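Local atomic coordinates of alcohol dehydrogenase (Aeropyrum pernix, PDB entry 1H2B), a protein that probably catalyses the NAD(+)-dependent oxidation of alcohols, using zinc and a bound dinucleotide cofactor, as a medium-chain, zinc-containing dehydrogenase. Residues K26-I30 / I339-L343; V101-P105 / V309-L315; H104-T108 / E119-C123; A173-K178 / L205-T210. All blocks are in the same frame, centred on the assembly; numbering follows the deposited sequence.

Interaction 1 of 4, residues K26-I30 / I339-L343; sequences KPLRI and INDVL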
loop_
_atom_site.group_PDB
_atom_site.type_symbol
_atom_site.label_atom_id
_atom_site.label_comp_id
_atom_site.label_asym_id
_atom_site.label_seq_id
_atom_site.Cartn_x
_atom_site.Cartn_y
_atom_site.Cartn_z
ATOM N N LYS B 26 -29.190 35.040 0.949
ATOM C CA LYS B 26 -29.160 36.437 0.536
ATOM C C LYS B 26 -27.780 36.749 -0.052
ATOM O O LYS B 26 -26.823 36.000 0.218
ATOM C CB LYS B 26 -29.486 37.321 1.744
ATOM C CG LYS B 26 -30.967 37.742 1.788
ATOM C CD LYS B 26 -31.549 37.655 3.198
ATOM C CE LYS B 26 -33.082 37.525 3.177
ATOM N NZ LYS B 26 -33.763 38.545 2.315
ATOM N N PRO B 27 -27.654 37.814 -0.844
ATOM C CA PRO B 27 -26.345 38.218 -1.381
ATOM C C PRO B 27 -25.361 38.493 -0.230
ATOM O O PRO B 27 -25.772 38.912 0.865
ATOM C CB PRO B 27 -26.658 39.517 -2.127
ATOM C CG PRO B 27 -28.113 39.438 -2.405
ATOM C CD PRO B 27 -28.729 38.730 -1.283
ATOM N N LEU B 28 -24.075 38.250 -0.463
ATOM C CA LEU B 28 -23.084 38.685 0.527
ATOM C C LEU B 28 -23.085 40.212 0.586
ATOM O O LEU B 28 -23.421 40.895 -0.400
ATOM C CB LEU B 28 -21.678 38.186 0.161
ATOM C CG LEU B 28 -21.622 36.662 0.051
ATOM C CD1 LEU B 28 -20.248 36.278 -0.594
ATOM C CD2 LEU B 28 -21.841 35.939 1.384
ATOM N N ARG B 29 -22.704 40.733 1.748
ATOM C CA ARG B 29 -22.591 42.172 1.927
ATOM C C ARG B 29 -21.149 42.640 1.737
ATOM O O ARG B 29 -20.220 42.079 2.343
ATOM C CB ARG B 29 -23.173 42.570 3.288
ATOM C CG ARG B 29 -24.702 42.447 3.260
ATOM C CD ARG B 29 -25.359 41.844 4.483
ATOM N NE ARG B 29 -25.380 42.799 5.585
ATOM C CZ ARG B 29 -26.323 42.878 6.523
ATOM N NH1 ARG B 29 -27.371 42.062 6.535
ATOM N NH2 ARG B 29 -26.205 43.789 7.470
ATOM N N ILE B 30 -20.950 43.601 0.844
ATOM C CA ILE B 30 -19.624 44.158 0.628
ATOM C C ILE B 30 -19.538 45.355 1.562
ATOM O O ILE B 30 -20.317 46.304 1.412
ATOM C CB ILE B 30 -19.394 44.560 -0.855
ATOM C CG1 ILE B 30 -19.534 43.335 -1.786
ATOM C CG2 ILE B 30 -18.044 45.219 -1.022
ATOM C CD1 ILE B 30 -19.899 43.693 -3.215
ATOM N N ILE B 339 -18.439 39.863 -6.597
ATOM C CA ILE B 339 -18.703 38.559 -5.995
ATOM C C ILE B 339 -20.102 37.979 -6.191
ATOM O O ILE B 339 -20.239 36.818 -6.552
ATOM C CB ILE B 339 -18.263 38.517 -4.519
ATOM C CG1 ILE B 339 -18.346 37.082 -3.989
ATOM C CG2 ILE B 339 -19.072 39.494 -3.661
ATOM C CD1 ILE B 339 -17.391 36.859 -2.836
ATOM N N ASN B 340 -21.137 38.784 -5.982
ATOM C CA ASN B 340 -22.484 38.249 -6.111
ATOM C C ASN B 340 -22.895 37.923 -7.527
ATOM O O ASN B 340 -23.558 36.895 -7.743
ATOM C CB ASN B 340 -23.481 39.205 -5.445
ATOM C CG ASN B 340 -23.360 39.194 -3.961
ATOM O OD1 ASN B 340 -23.451 38.149 -3.309
ATOM N ND2 ASN B 340 -23.188 40.378 -3.391
ATOM N N ASP B 341 -22.487 38.737 -8.488
ATOM C CA ASP B 341 -22.671 38.387 -9.900
ATOM C C ASP B 341 -21.931 37.084 -10.241
ATOM O O ASP B 341 -22.450 36.242 -10.954
ATOM C CB ASP B 341 -22.200 39.501 -10.820
ATOM C CG ASP B 341 -22.407 39.165 -12.280
ATOM O OD1 ASP B 341 -23.567 38.915 -12.662
ATOM O OD2 ASP B 341 -21.475 39.110 -13.118
ATOM N N VAL B 342 -20.724 36.915 -9.704
ATOM C CA VAL B 342 -19.980 35.683 -9.992
ATOM C C VAL B 342 -20.658 34.446 -9.405
ATOM O O VAL B 342 -20.726 33.400 -10.064
ATOM C CB VAL B 342 -18.516 35.793 -9.497
ATOM C CG1 VAL B 342 -17.792 34.417 -9.579
ATOM C CG2 VAL B 342 -17.789 36.826 -10.306
ATOM N N LEU B 343 -21.145 34.550 -8.169
ATOM C CA LEU B 343 -21.873 33.460 -7.521
ATOM C C LEU B 343 -23.142 33.118 -8.307
ATOM O O LEU B 343 -23.455 31.960 -8.496
ATOM C CB LEU B 343 -22.243 33.838 -6.090
ATOM C CG LEU B 343 -21.102 33.856 -5.061
ATOM C CD1 LEU B 343 -21.582 34.484 -3.756
ATOM C CD2 LEU B 343 -20.648 32.383 -4.805
#

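Interaction 2 of 4, residues V101-P105 / V309-L315; sequences VILHP and VGNYVEL. With NAJ (nicotinamide-adenine-dinucleotide (acidic form)), chain I.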
loop_
_atom_site.group_PDB
_atom_site.type_symbol
_atom_site.label_atom_id
_atom_site.label_comp_id
_atom_site.label_asym_id
_atom_site.label_seq_id
_atom_site.Cartn_x
_atom_site.Cartn_y
_atom_site.Cartn_z
ATOM N N VAL B 101 2.823 34.226 -1.633
ATOM C CA VAL B 101 2.477 32.993 -0.922
ATOM C C VAL B 101 1.149 32.442 -1.430
ATOM O O VAL B 101 0.282 33.169 -1.992
ATOM C CB VAL B 101 2.340 33.199 0.612
ATOM C CG1 VAL B 101 3.698 33.618 1.236
ATOM C CG2 VAL B 101 1.220 34.220 0.969
ATOM N N ILE B 102 0.994 31.130 -1.244
ATOM C CA ILE B 102 -0.287 30.471 -1.434
ATOM C C ILE B 102 -0.641 29.844 -0.099
ATOM O O ILE B 102 0.217 29.387 0.651
ATOM C CB ILE B 102 -0.248 29.423 -2.597
ATOM C CG1 ILE B 102 -1.650 28.750 -2.775
ATOM C CG2 ILE B 102 0.829 28.310 -2.344
ATOM C CD1 ILE B 102 -1.710 28.015 -4.145
ATOM N N LEU B 103 -1.924 29.861 0.224
ATOM C CA LEU B 103 -2.364 29.409 1.540
ATOM C C LEU B 103 -3.096 28.103 1.535
ATOM O O LEU B 103 -4.131 27.949 0.859
ATOM C CB LEU B 103 -3.262 30.458 2.242
ATOM C CG LEU B 103 -2.633 31.851 2.320
ATOM C CD1 LEU B 103 -3.599 32.853 3.031
ATOM C CD2 LEU B 103 -1.338 31.790 3.106
ATOM N N HIS B 104 -2.608 27.146 2.332
ATOM C CA HIS B 104 -3.411 25.965 2.618
ATOM C C HIS B 104 -4.660 26.392 3.395
ATOM O O HIS B 104 -4.578 27.259 4.260
ATOM C CB HIS B 104 -2.614 24.996 3.478
ATOM C CG HIS B 104 -3.276 23.667 3.622
ATOM N ND1 HIS B 104 -4.318 23.455 4.497
ATOM C CD2 HIS B 104 -3.118 22.521 2.926
ATOM C CE1 HIS B 104 -4.775 22.216 4.349
ATOM N NE2 HIS B 104 -4.050 21.626 3.401
ATOM N N PRO B 105 -5.837 25.890 3.033
ATOM C CA PRO B 105 -7.040 26.469 3.646
ATOM C C PRO B 105 -7.258 26.149 5.107
ATOM O O PRO B 105 -8.114 26.792 5.700
ATOM C CB PRO B 105 -8.193 25.944 2.762
ATOM C CG PRO B 105 -7.611 24.854 1.920
ATOM C CD PRO B 105 -6.145 24.899 1.981
ATOM N N VAL B 309 -10.312 17.968 0.653
ATOM C CA VAL B 309 -9.240 18.954 0.425
ATOM C C VAL B 309 -7.923 18.209 0.290
ATOM O O VAL B 309 -7.809 17.363 -0.568
ATOM C CB VAL B 309 -9.290 20.071 1.508
ATOM C CG1 VAL B 309 -8.438 21.295 1.067
ATOM C CG2 VAL B 309 -10.716 20.592 1.750
ATOM N N GLY B 310 -6.897 18.552 1.079
ATOM C CA GLY B 310 -5.698 17.717 1.097
ATOM C C GLY B 310 -4.770 18.236 2.152
ATOM O O GLY B 310 -5.095 19.148 2.922
ATOM N N ASN B 311 -3.609 17.597 2.243
ATOM C CA ASN B 311 -2.700 17.977 3.317
ATOM C C ASN B 311 -1.608 18.936 2.796
ATOM O O ASN B 311 -1.583 19.286 1.615
ATOM C CB ASN B 311 -2.177 16.734 4.040
ATOM C CG ASN B 311 -1.319 15.849 3.171
ATOM O OD1 ASN B 311 -0.588 16.326 2.308
ATOM N ND2 ASN B 311 -1.410 14.524 3.386
ATOM N N TYR B 312 -0.748 19.382 3.712
ATOM C CA TYR B 312 0.228 20.406 3.336
ATOM C C TYR B 312 1.226 19.896 2.328
ATOM O O TYR B 312 1.586 20.601 1.389
ATOM C CB TYR B 312 0.936 20.866 4.585
ATOM C CG TYR B 312 1.904 22.004 4.377
ATOM C CD1 TYR B 312 1.475 23.340 4.421
ATOM C CD2 TYR B 312 3.231 21.735 4.161
ATOM C CE1 TYR B 312 2.355 24.400 4.281
ATOM C CE2 TYR B 312 4.165 22.798 3.996
ATOM C CZ TYR B 312 3.717 24.114 4.057
ATOM O OH TYR B 312 4.622 25.161 3.902
ATOM N N VAL B 313 1.651 18.660 2.529
ATOM C CA VAL B 313 2.608 18.078 1.579
ATOM C C VAL B 313 1.993 17.976 0.175
ATOM O O VAL B 313 2.646 18.274 -0.834
ATOM C CB VAL B 313 3.167 16.738 2.093
ATOM C CG1 VAL B 313 3.882 15.958 0.992
ATOM C CG2 VAL B 313 4.107 17.018 3.295
ATOM N N GLU B 314 0.734 17.578 0.116
ATOM C CA GLU B 314 0.022 17.498 -1.172
ATOM C C GLU B 314 -0.073 18.880 -1.844
ATOM O O GLU B 314 0.107 18.984 -3.054
ATOM C CB GLU B 314 -1.378 16.910 -0.953
ATOM C CG GLU B 314 -1.252 15.409 -0.699
ATOM C CD GLU B 314 -2.515 14.744 -0.155
ATOM O OE1 GLU B 314 -3.389 15.429 0.424
ATOM O OE2 GLU B 314 -2.597 13.501 -0.310
ATOM N N LEU B 315 -0.319 19.953 -1.072
ATOM C CA LEU B 315 -0.349 21.289 -1.688
ATOM C C LEU B 315 1.052 21.617 -2.232
ATOM O O LEU B 315 1.167 22.153 -3.343
ATOM C CB LEU B 315 -0.780 22.374 -0.678
ATOM C CG LEU B 315 -0.896 23.770 -1.297
ATOM C CD1 LEU B 315 -1.821 23.894 -2.512
ATOM C CD2 LEU B 315 -1.279 24.684 -0.116
HETATM P PA NAJ I . -18.346 23.961 -10.248
HETATM O O1A NAJ I . -19.696 24.613 -10.142
HETATM O O2A NAJ I . -17.161 24.766 -10.805
HETATM O O5B NAJ I . -18.367 22.687 -11.210
HETATM C C5B NAJ I . -19.463 21.762 -11.236
HETATM C C4B NAJ I . -19.410 21.164 -12.632
HETATM O O4B NAJ I . -20.355 20.076 -12.654
HETATM C C3B NAJ I . -19.755 22.156 -13.743
HETATM O O3B NAJ I . -18.796 22.115 -14.812
HETATM C C2B NAJ I . -21.126 21.619 -14.132
HETATM O O2B NAJ I . -21.520 21.944 -15.474
HETATM C C1B NAJ I . -21.005 20.105 -13.918
HETATM N N9A NAJ I . -22.277 19.396 -13.777
HETATM C C8A NAJ I . -23.495 19.813 -13.223
HETATM N N7A NAJ I . -24.389 18.789 -13.284
HETATM C C5A NAJ I . -23.762 17.731 -13.876
HETATM C C6A NAJ I . -24.161 16.457 -14.198
HETATM N N6A NAJ I . -25.406 16.007 -13.990
HETATM N N1A NAJ I . -23.238 15.599 -14.738
HETATM C C2A NAJ I . -21.946 15.997 -15.034
HETATM N N3A NAJ I . -21.573 17.261 -14.738
HETATM C C4A NAJ I . -22.471 18.111 -14.173
HETATM O O3 NAJ I . -18.022 23.393 -8.799
HETATM P PN NAJ I . -16.598 23.241 -8.055
HETATM O O1N NAJ I . -16.262 24.474 -7.353
HETATM O O2N NAJ I . -15.624 22.635 -8.984
HETATM O O5D NAJ I . -17.027 22.218 -6.894
HETATM C C5D NAJ I . -17.391 20.893 -7.274
HETATM C C4D NAJ I . -18.023 20.188 -6.084
HETATM O O4D NAJ I . -16.976 19.887 -5.144
HETATM C C3D NAJ I . -19.019 21.048 -5.307
HETATM O O3D NAJ I . -19.973 20.170 -4.683
HETATM C C2D NAJ I . -18.144 21.693 -4.224
HETATM O O2D NAJ I . -18.829 22.153 -3.093
HETATM C C1D NAJ I . -17.267 20.470 -3.897
HETATM N N1N NAJ I . -16.020 20.683 -3.162
HETATM C C2N NAJ I . -15.571 19.626 -2.427
HETATM C C3N NAJ I . -14.365 19.721 -1.753
HETATM C C7N NAJ I . -13.912 18.581 -0.902
HETATM O O7N NAJ I . -12.776 18.802 -0.219
HETATM N N7N NAJ I . -14.496 17.381 -0.834
HETATM C C4N NAJ I . -13.545 20.895 -1.819
HETATM C C5N NAJ I . -13.990 21.882 -2.744
HETATM C C6N NAJ I . -15.218 21.784 -3.368
#

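Interaction 3 of 4, residues H104-T108 / E119-C123; sequences HPAVT and EDMHC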
loop_
_atom_site.group_PDB
_atom_site.type_symbol
_atom_site.label_atom_id
_atom_site.label_comp_id
_atom_site.label_asym_id
_atom_site.label_seq_id
_atom_site.Cartn_x
_atom_site.Cartn_y
_atom_site.Cartn_z
ATOM N N HIS B 104 -2.608 27.146 2.332
ATOM C CA HIS B 104 -3.411 25.965 2.618
ATOM C C HIS B 104 -4.660 26.392 3.395
ATOM O O HIS B 104 -4.578 27.259 4.260
ATOM C CB HIS B 104 -2.614 24.996 3.478
ATOM C CG HIS B 104 -3.276 23.667 3.622
ATOM N ND1 HIS B 104 -4.318 23.455 4.497
ATOM C CD2 HIS B 104 -3.118 22.521 2.926
ATOM C CE1 HIS B 104 -4.775 22.216 4.349
ATOM N NE2 HIS B 104 -4.050 21.626 3.401
ATOM N N PRO B 105 -5.837 25.890 3.033
ATOM C CA PRO B 105 -7.040 26.469 3.646
ATOM C C PRO B 105 -7.258 26.149 5.107
ATOM O O PRO B 105 -8.114 26.792 5.700
ATOM C CB PRO B 105 -8.193 25.944 2.762
ATOM C CG PRO B 105 -7.611 24.854 1.920
ATOM C CD PRO B 105 -6.145 24.899 1.981
ATOM N N ALA B 106 -6.564 25.171 5.685
ATOM C CA ALA B 106 -6.725 24.806 7.098
ATOM C C ALA B 106 -5.703 25.542 7.951
ATOM O O ALA B 106 -4.551 25.704 7.548
ATOM C CB ALA B 106 -6.486 23.308 7.271
ATOM N N VAL B 107 -6.137 26.035 9.095
ATOM C CA VAL B 107 -5.250 26.605 10.079
ATOM C C VAL B 107 -5.195 25.588 11.222
ATOM O O VAL B 107 -6.206 25.331 11.886
ATOM C CB VAL B 107 -5.802 27.987 10.558
ATOM C CG1 VAL B 107 -5.030 28.430 11.831
ATOM C CG2 VAL B 107 -5.660 29.014 9.464
ATOM N N THR B 108 -4.026 24.982 11.438
ATOM C CA THR B 108 -3.887 23.853 12.371
ATOM C C THR B 108 -2.795 24.090 13.424
ATOM O O THR B 108 -1.901 24.876 13.194
ATOM C CB THR B 108 -3.547 22.542 11.598
ATOM O OG1 THR B 108 -2.329 22.735 10.882
ATOM C CG2 THR B 108 -4.574 22.269 10.492
ATOM N N GLU B 119 -1.763 14.880 8.514
ATOM C CA GLU B 119 -3.107 15.014 7.889
ATOM C C GLU B 119 -3.804 16.284 8.367
ATOM O O GLU B 119 -4.591 16.246 9.327
ATOM C CB GLU B 119 -3.976 13.772 8.142
ATOM C CG GLU B 119 -3.454 12.528 7.415
ATOM C CD GLU B 119 -3.691 12.528 5.910
ATOM O OE1 GLU B 119 -3.798 13.597 5.295
ATOM O OE2 GLU B 119 -3.732 11.426 5.332
ATOM N N ASP B 120 -3.489 17.411 7.719
ATOM C CA ASP B 120 -3.962 18.717 8.169
ATOM C C ASP B 120 -5.464 18.765 8.313
ATOM O O ASP B 120 -5.956 19.403 9.236
ATOM C CB ASP B 120 -3.569 19.818 7.195
ATOM C CG ASP B 120 -2.073 19.933 7.004
ATOM O OD1 ASP B 120 -1.430 18.984 6.440
ATOM O OD2 ASP B 120 -1.474 20.986 7.374
ATOM N N MET B 121 -6.197 18.088 7.413
ATOM C CA MET B 121 -7.656 18.163 7.470
ATOM C C MET B 121 -8.264 17.420 8.629
ATOM O O MET B 121 -9.473 17.530 8.878
ATOM C CB MET B 121 -8.312 17.745 6.140
ATOM C CG MET B 121 -7.884 18.572 4.897
ATOM S SD MET B 121 -8.127 20.342 5.154
ATOM C CE MET B 121 -9.822 20.391 5.520
ATOM N N HIS B 122 -7.432 16.696 9.388
ATOM C CA HIS B 122 -7.969 15.897 10.484
ATOM C C HIS B 122 -7.430 16.360 11.822
ATOM O O HIS B 122 -7.559 15.672 12.852
ATOM C CB HIS B 122 -7.749 14.422 10.195
ATOM C CG HIS B 122 -8.530 13.987 9.000
ATOM N ND1 HIS B 122 -9.905 13.909 8.996
ATOM C CD2 HIS B 122 -8.131 13.702 7.740
ATOM C CE1 HIS B 122 -10.325 13.581 7.781
ATOM N NE2 HIS B 122 -9.263 13.446 7.004
ATOM N N CYS B 123 -6.855 17.556 11.801
ATOM C CA CYS B 123 -6.362 18.166 13.013
ATOM C C CYS B 123 -7.499 18.513 13.972
ATOM O O CYS B 123 -8.542 19.005 13.574
ATOM C CB CYS B 123 -5.500 19.373 12.658
ATOM S SG CYS B 123 -3.960 18.832 11.890
HETATM O O HOH W 1 -2.448 23.542 7.671
#

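Interaction 4 of 4, residues A173-K178 / L205-T210; sequences AYRAVK and LLKVMT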
loop_
_atom_site.group_PDB
_atom_site.type_symbol
_atom_site.label_atom_id
_atom_site.label_comp_id
_atom_site.label_asym_id
_atom_site.label_seq_id
_atom_site.Cartn_x
_atom_site.Cartn_y
_atom_site.Cartn_z
ATOM N N ALA B 173 -8.559 18.272 -5.983
ATOM C CA ALA B 173 -8.462 17.399 -7.142
ATOM C C ALA B 173 -7.211 16.520 -7.035
ATOM O O ALA B 173 -7.272 15.347 -7.367
ATOM C CB ALA B 173 -8.434 18.237 -8.449
ATOM N N TYR B 174 -6.102 17.072 -6.537
ATOM C CA TYR B 174 -4.843 16.325 -6.453
ATOM C C TYR B 174 -4.882 15.174 -5.458
ATOM O O TYR B 174 -4.492 14.040 -5.812
ATOM C CB TYR B 174 -3.692 17.331 -6.094
ATOM C CG TYR B 174 -2.347 16.688 -6.059
ATOM C CD1 TYR B 174 -1.704 16.474 -4.845
ATOM C CD2 TYR B 174 -1.710 16.344 -7.253
ATOM C CE1 TYR B 174 -0.469 15.881 -4.798
ATOM C CE2 TYR B 174 -0.464 15.749 -7.233
ATOM C CZ TYR B 174 0.141 15.514 -5.994
ATOM O OH TYR B 174 1.396 14.924 -5.995
ATOM N N ARG B 175 -5.414 15.424 -4.249
ATOM C CA ARG B 175 -5.580 14.318 -3.302
ATOM C C ARG B 175 -6.504 13.260 -3.855
ATOM O O ARG B 175 -6.238 12.049 -3.725
ATOM C CB ARG B 175 -6.094 14.805 -1.952
ATOM C CG ARG B 175 -6.202 13.677 -0.911
ATOM C CD ARG B 175 -6.592 14.272 0.412
ATOM N NE ARG B 175 -6.813 13.347 1.516
ATOM C CZ ARG B 175 -5.931 13.062 2.459
ATOM N NH1 ARG B 175 -4.696 13.545 2.419
ATOM N NH2 ARG B 175 -6.269 12.279 3.466
ATOM N N ALA B 176 -7.595 13.684 -4.502
ATOM C CA ALA B 176 -8.511 12.712 -5.058
ATOM C C ALA B 176 -7.875 11.900 -6.171
ATOM O O ALA B 176 -8.134 10.712 -6.286
ATOM C CB ALA B 176 -9.795 13.466 -5.556
ATOM N N VAL B 177 -7.065 12.551 -7.018
ATOM C CA VAL B 177 -6.389 11.826 -8.108
ATOM C C VAL B 177 -5.340 10.882 -7.537
ATOM O O VAL B 177 -5.160 9.776 -8.076
ATOM C CB VAL B 177 -5.828 12.813 -9.162
ATOM C CG1 VAL B 177 -4.819 12.081 -10.092
ATOM C CG2 VAL B 177 -7.008 13.448 -9.971
ATOM N N LYS B 178 -4.643 11.290 -6.480
ATOM C CA LYS B 178 -3.746 10.333 -5.767
ATOM C C LYS B 178 -4.497 9.107 -5.330
ATOM O O LYS B 178 -4.014 7.970 -5.534
ATOM C CB LYS B 178 -3.103 10.988 -4.556
ATOM C CG LYS B 178 -2.135 12.076 -4.921
ATOM C CD LYS B 178 -1.170 12.343 -3.763
ATOM C CE LYS B 178 0.253 12.361 -4.249
ATOM N NZ LYS B 178 1.340 12.198 -3.214
ATOM N N LEU B 205 -4.668 16.469 -14.130
ATOM C CA LEU B 205 -3.913 15.643 -13.221
ATOM C C LEU B 205 -4.004 14.153 -13.528
ATOM O O LEU B 205 -3.033 13.463 -13.330
ATOM C CB LEU B 205 -4.366 15.918 -11.774
ATOM C CG LEU B 205 -4.055 17.324 -11.279
ATOM C CD1 LEU B 205 -4.659 17.515 -9.884
ATOM C CD2 LEU B 205 -2.552 17.519 -11.176
ATOM N N LEU B 206 -5.165 13.680 -13.976
ATOM C CA LEU B 206 -5.319 12.272 -14.358
ATOM C C LEU B 206 -4.345 11.956 -15.512
ATOM O O LEU B 206 -3.760 10.873 -15.547
ATOM C CB LEU B 206 -6.755 11.929 -14.705
ATOM C CG LEU B 206 -7.760 11.880 -13.518
ATOM C CD1 LEU B 206 -9.202 11.971 -14.008
ATOM C CD2 LEU B 206 -7.463 10.543 -12.752
ATOM N N LYS B 207 -4.140 12.911 -16.416
ATOM C CA LYS B 207 -3.172 12.656 -17.499
ATOM C C LYS B 207 -1.697 12.662 -17.089
ATOM O O LYS B 207 -0.868 11.981 -17.719
ATOM C CB LYS B 207 -3.393 13.673 -18.633
ATOM C CG LYS B 207 -4.753 13.574 -19.320
ATOM C CD LYS B 207 -5.005 12.225 -19.997
ATOM C CE LYS B 207 -3.992 11.964 -21.103
ATOM N NZ LYS B 207 -4.407 10.813 -21.944
ATOM N N VAL B 208 -1.362 13.486 -16.105
ATOM C CA VAL B 208 -0.030 13.647 -15.580
ATOM C C VAL B 208 0.311 12.503 -14.629
ATOM O O VAL B 208 1.475 12.035 -14.593
ATOM C CB VAL B 208 0.061 15.014 -14.773
ATOM C CG1 VAL B 208 1.343 15.078 -13.965
ATOM C CG2 VAL B 208 -0.066 16.172 -15.729
ATOM N N MET B 209 -0.694 12.060 -13.849
ATOM C CA MET B 209 -0.432 11.219 -12.695
ATOM C C MET B 209 -0.785 9.736 -12.896
ATOM O O MET B 209 -0.411 8.886 -12.070
ATOM C CB MET B 209 -1.131 11.754 -11.465
ATOM C CG MET B 209 -0.410 12.955 -10.941
ATOM S SD MET B 209 -1.509 13.761 -9.899
ATOM C CE MET B 209 -1.466 12.602 -8.538
ATOM N N THR B 210 -1.498 9.431 -13.977
ATOM C CA THR B 210 -1.865 8.050 -14.280
ATOM C C THR B 210 -1.744 7.782 -15.760
ATOM O O THR B 210 -1.730 8.721 -16.559
ATOM C CB THR B 210 -3.322 7.750 -13.884
ATOM O OG1 THR B 210 -4.247 8.171 -14.892
ATOM C CG2 THR B 210 -3.775 8.493 -12.582
#

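Interaction 1 of 4, residues K26-I30 / I339-L343
Asn340, in the first turn of helix 339-347, uses its side-chain amide to grip both peptide groups of Leu28, a two-bond bridge from a side-chain amide to the backbone at the start of strand 29-32, outermost in its sheet within the chain. The contact joins a small antiparallel sheet to a late helix of this medium-chain dehydrogenase. Followed outward, the Asn340 side chain leaves the helix with CG anti to the carbonyl carbon (chi1 -71°), which lays the amide along the backbone of Pro27 and Leu28. CG comes to 3.8 Å from Pro27 CB. At one tip OD1 accepts from Leu28 N at 2.9 Å, in a bond bent to 140° at the hydrogen, and also rests against Pro27 CA. At the other, ND2 donates to Leu28 O at 3.0 Å along a straighter path of 165°, with that oxygen close to the amide plane. Since both ends are used, the pair of bonds fixes the amide's rotation and tells its oxygen from its nitrogen.

Beside these bonds, Leu28 pushes its CD1 branch into the helix surface, crossing Ile339 and Leu343 at about right angles. Leu21 of strand 17-21 and Val61 of helix 55-61 also pack on Leu28. Ile30 makes a looser touch, CG1 to Ile339 CG2. The tightest apolar approach is Leu28 CD1 to Ile339 CD1, at 3.7 Å.

Interaction 2 of 4, residues V101-P105 / V309-L315
The imidazole of His104 carries Pro105 CD over one face, offset toward the rim, and meets Gly310 at its edge, where NE2 donates to Gly310 O at 2.7 Å. Here the end of strand 100-103, in the GroES-like catalytic domain, docks on the loop and capping box that start helix 312-323, next to the cofactor. The carbonyl oxygen of Gly310 lies almost in the ring plane, although the ring's N-H approaches it from above the carbonyl plane. CG of His104 stands anti to the backbone N (chi1 -170°), carrying the ring across to the Gly310 loop, while its ND1 accepts from Ala106 N. A phenylalanine here would probably leave Gly310 O without its ring donor and let the loop before the helix shift.

On the backbone side of the histidine, Leu315 brings CD2 to 3.7 Å from His104 CA, and Ile102 adds a loose CD1 contact to Leu315 CD1. Pro105 and Val309 run alongside each other in opposite senses, CG to CG1 at 3.8 Å. In the capping box Asn311 OD1 accepts from Glu314 N, almost in line with the C=O bond, and Glu314 OE1 takes Asn311 N on its anti side; this OE1 also pairs with Arg175. Val309 borders the octanoic acid pocket too, and its N donates to the nicotinamide carbonyl oxygen O7N at 2.7 Å.

Interaction 3 of 4, residues H104-T108 / E119-C123
Bends at chi2 (-54°) and chi3 (-57°) fold the Met121 chain back so that SD reaches the edge of the His104 ring, 3.9 Å from CE1 and near the ring plane, a Met-aromatic contact. The same sulfur touches Ala106 CB, and Asp120 CB approaches CE1 obliquely. Both segments border the loop of the structural zinc, whose ligands include Asp109, Cys112 and Cys115.

Thr108 sets CG2 3.4 Å from Asp120 O and also packs against Cys123, whose sulfur, in the conformer described, one of two, is disulfide-bonded to Cys115. One water donates to both Ala106 O (3.0 Å) and Asp120 OD2 (2.8 Å), joining the loop's two ends. Replacing His104 by alanine would probably leave Met121 SD without its aromatic edge and open a gap beside Asp120 CB.

Asp120 OD2 also forms a salt bridge with Arg116 of the second subunit, and OD1 accepts from Tyr312 N. This water, arginine and helix-start amide would be expected to favour a charged carboxylate.

Interaction 4 of 4, residues A173-K178 / L205-T210
Helix 166-181, which leads into the Rossmann domain, packs here against helix 197-209, the helix that follows the glycine-rich turn of the nucleotide-binding fold. The axes of the short segments cross at -47° and come no nearer than 10.1 Å, and the space between them is filled by apolar side chains, some of which press on the opposite backbone. Val177 is central: CG2 sits 4.0 Å from both Leu205 CB and Leu206 CG, while CG1 turns to the sulfur of Met209. Leu205 sends CD1 against the backbone of Tyr174, 3.6 Å from its CA and near the plane of the tyrosine ring.

Met209 reaches over from the last turn of its helix; it and Lys178 are each described in one of two conformers. Its chain bends at chi3 (73°), bringing the methyl CE beside Tyr174 CE2 and Lys178 CG, the latter 3.7 Å away. The sulfur makes a Met-aromatic contact, oblique to the Tyr174 ring, with SD 3.5 Å from CE2. Lys178 CG also lies over one face of that ring, toward its rim. The polar ends of Tyr174 and Lys178 converge on Glu317 of helix 312-323, and Met259 of strand 255-260 lies against Val177 and Leu206. At the end of helix 197-209, Leu206 O accepts from both N and OG1 of Thr210, on opposite faces of its plane, the hydroxyl at 2.8 Å.

From the N terminus, residues 26-30 are first to find a partner, but interaction 1 closes only at helix 339-343, so its loop encloses the other three. Residues 101-108 start both interaction 3, which closes after a short excursion round the structural zinc, and interaction 2, which waits until 309-315 and encloses interaction 4. Interactions 3 and 4 follow in series. Interactions 2 and 3 share His104 and Pro105, and Arg175 of interaction 4 pairs with Glu119 and Glu314, binding three contacts together where the catalytic and Rossmann domains meet. Interaction 1 stands apart, its centre about 26 Å from that of interaction 2, and ties the N-terminal sheet to the last helix.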